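Capsular polysaccharide export system protein KpsC (Thermosulfurimonas dismutans, PDB 6MGB) probably transfers Kdo in β-(2,4) linkage, building the conserved glycolipid on which Gram-negative bacterial capsules are carried. Local coordinates at residues A47-K52 with A71-F76. Numbering follows the deposited sequence.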
loop_
_atom_site.group_PDB
_atom_site.type_symbol
_atom_site.label_atom_id
_atom_site.label_comp_id
_atom_site.label_asym_id
_atom_site.label_seq_id
_atom_site.Cartn_x
_atom_site.Cartn_y
_atom_site.Cartn_z
ATOM N N ALA A 47 3.964 -10.751 -16.637
ATOM C CA ALA A 47 3.627 -9.768 -15.617
ATOM C C ALA A 47 2.359 -9.022 -16.004
ATOM O O ALA A 47 2.021 -8.905 -17.184
ATOM C CB ALA A 47 4.771 -8.766 -15.406
ATOM N N GLY A 48 1.664 -8.513 -14.985
ATOM C CA GLY A 48 0.471 -7.716 -15.189
ATOM C C GLY A 48 0.283 -6.752 -14.038
ATOM O O GLY A 48 0.938 -6.855 -12.998
ATOM N N TRP A 49 -0.638 -5.809 -14.236
ATOM C CA TRP A 49 -0.858 -4.706 -13.306
ATOM C C TRP A 49 -2.265 -4.810 -12.735
ATOM O O TRP A 49 -3.248 -4.582 -13.447
ATOM C CB TRP A 49 -0.658 -3.362 -14.002
ATOM C CG TRP A 49 -0.591 -2.208 -13.055
ATOM C CD1 TRP A 49 -1.637 -1.596 -12.430
ATOM C CD2 TRP A 49 0.590 -1.523 -12.626
ATOM N NE1 TRP A 49 -1.180 -0.573 -11.635
ATOM C CE2 TRP A 49 0.185 -0.507 -11.739
ATOM C CE3 TRP A 49 1.952 -1.671 -12.906
ATOM C CZ2 TRP A 49 1.092 0.358 -11.130
ATOM C CZ3 TRP A 49 2.852 -0.811 -12.300
ATOM C CH2 TRP A 49 2.417 0.190 -11.422
ATOM N N GLY A 50 -2.360 -5.140 -11.449
ATOM C CA GLY A 50 -3.655 -5.215 -10.809
ATOM C C GLY A 50 -4.503 -6.340 -11.377
ATOM O O GLY A 50 -4.010 -7.405 -11.760
ATOM N N TYR A 51 -5.813 -6.091 -11.430
ATOM C CA TYR A 51 -6.779 -7.084 -11.884
ATOM C C TYR A 51 -7.623 -6.577 -13.046
ATOM O O TYR A 51 -8.744 -7.052 -13.251
ATOM C CB TYR A 51 -7.655 -7.522 -10.711
ATOM C CG TYR A 51 -6.900 -8.410 -9.756
ATOM C CD1 TYR A 51 -5.965 -7.877 -8.876
ATOM C CD2 TYR A 51 -7.095 -9.784 -9.751
ATOM C CE1 TYR A 51 -5.259 -8.685 -8.009
ATOM C CE2 TYR A 51 -6.392 -10.602 -8.885
ATOM C CZ TYR A 51 -5.474 -10.045 -8.017
ATOM O OH TYR A 51 -4.768 -10.849 -7.152
ATOM N N LYS A 52 -7.102 -5.623 -13.813
ATOM C CA LYS A 52 -7.750 -5.199 -15.039
ATOM C C LYS A 52 -7.783 -6.354 -16.041
ATOM O O LYS A 52 -7.182 -7.413 -15.837
ATOM C CB LYS A 52 -7.017 -3.997 -15.637
ATOM C CG LYS A 52 -5.555 -4.268 -15.968
ATOM C CD LYS A 52 -4.901 -3.090 -16.673
ATOM C CE LYS A 52 -4.853 -1.855 -15.788
ATOM N NZ LYS A 52 -4.104 -0.740 -16.432
ATOM N N ALA A 71 3.179 -9.985 -10.200
ATOM C CA ALA A 71 2.193 -8.953 -9.898
ATOM C C ALA A 71 2.913 -7.632 -9.653
ATOM O O ALA A 71 3.743 -7.535 -8.744
ATOM C CB ALA A 71 1.365 -9.347 -8.677
ATOM N N LEU A 72 2.601 -6.621 -10.459
ATOM C CA LEU A 72 3.240 -5.314 -10.372
ATOM C C LEU A 72 2.277 -4.297 -9.772
ATOM O O LEU A 72 1.093 -4.270 -10.119
ATOM C CB LEU A 72 3.699 -4.833 -11.751
ATOM C CG LEU A 72 4.481 -5.843 -12.594
ATOM C CD1 LEU A 72 4.805 -5.258 -13.958
ATOM C CD2 LEU A 72 5.755 -6.281 -11.886
ATOM N N GLU A 73 2.792 -3.468 -8.865
ATOM C CA GLU A 73 2.017 -2.391 -8.263
ATOM C C GLU A 73 2.956 -1.235 -7.947
ATOM O O GLU A 73 4.180 -1.398 -7.907
ATOM C CB GLU A 73 1.300 -2.837 -6.977
ATOM C CG GLU A 73 0.370 -4.048 -7.112
ATOM C CD GLU A 73 -0.969 -3.709 -7.743
ATOM O OE1 GLU A 73 -1.723 -4.650 -8.073
ATOM O OE2 GLU A 73 -1.272 -2.506 -7.900
ATOM N N ASP A 74 2.374 -0.061 -7.720
ATOM C CA ASP A 74 3.153 1.054 -7.202
ATOM C C ASP A 74 3.726 0.692 -5.841
ATOM O O ASP A 74 3.099 -0.023 -5.054
ATOM C CB ASP A 74 2.288 2.311 -7.088
ATOM C CG ASP A 74 1.942 2.903 -8.435
ATOM O OD1 ASP A 74 2.720 2.706 -9.391
ATOM O OD2 ASP A 74 0.891 3.570 -8.539
ATOM N N GLY A 75 4.931 1.176 -5.567
ATOM C CA GLY A 75 5.526 0.979 -4.265
ATOM C C GLY A 75 4.757 1.708 -3.181
ATOM O O GLY A 75 3.890 2.546 -3.436
ATOM N N PHE A 76 5.085 1.368 -1.931
ATOM C CA PHE A 76 4.433 2.014 -0.798
ATOM C C PHE A 76 4.816 3.484 -0.693
ATOM O O PHE A 76 3.991 4.309 -0.282
ATOM C CB PHE A 76 4.773 1.267 0.492
ATOM C CG PHE A 76 4.156 -0.103 0.582
ATOM C CD1 PHE A 76 2.809 -0.290 0.319
ATOM C CD2 PHE A 76 4.925 -1.204 0.927
ATOM C CE1 PHE A 76 2.239 -1.546 0.402
ATOM C CE2 PHE A 76 4.360 -2.464 1.008
ATOM C CZ PHE A 76 3.016 -2.635 0.744
HETATM O O HOH W 1 -0.548 -6.415 -9.421
#
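G48 and A71 form a parallel bridge between strands 45-49 and 69-74, whose short segments run at 38°; L72 N donates a nearly straight hydrogen bond to G48 O (3.0 Å), and the chains part only beyond W49, where G50 turns away. There a water sits between G50 N, from which it accepts, and L72 O, to which it donates; it also donates to E73 OE1, an oxygen that Y100 engages too. G50 is second in a type II' turn, where a positive phi suits a residue without a side chain; its CA lies 3.4 Å from E73 OE1. W49 swings its indole across the neighbouring strand because CG is anti to the backbone N (chi1 -168°). One ring face lies over L72 O and the CA of E73, the latter a CH-pi contact, while W49 CE3 meets L72 CB at 3.8 Å. At the rim, W49 CH2 approaches D74 OD1 to 3.2 Å, the carboxylate plane turned 72° from the ring; D74 OD2 is held by a salt bridge to R78. Small A47 leaves room for L72 CD1, 3.8 Å from A47 CB. In this beta-alpha-beta unit, water and a broad aromatic face take over where direct strand pairing lapses, and the positive ring edge probably complements D74, whose side chain lies about 9 Å from the bound CMP.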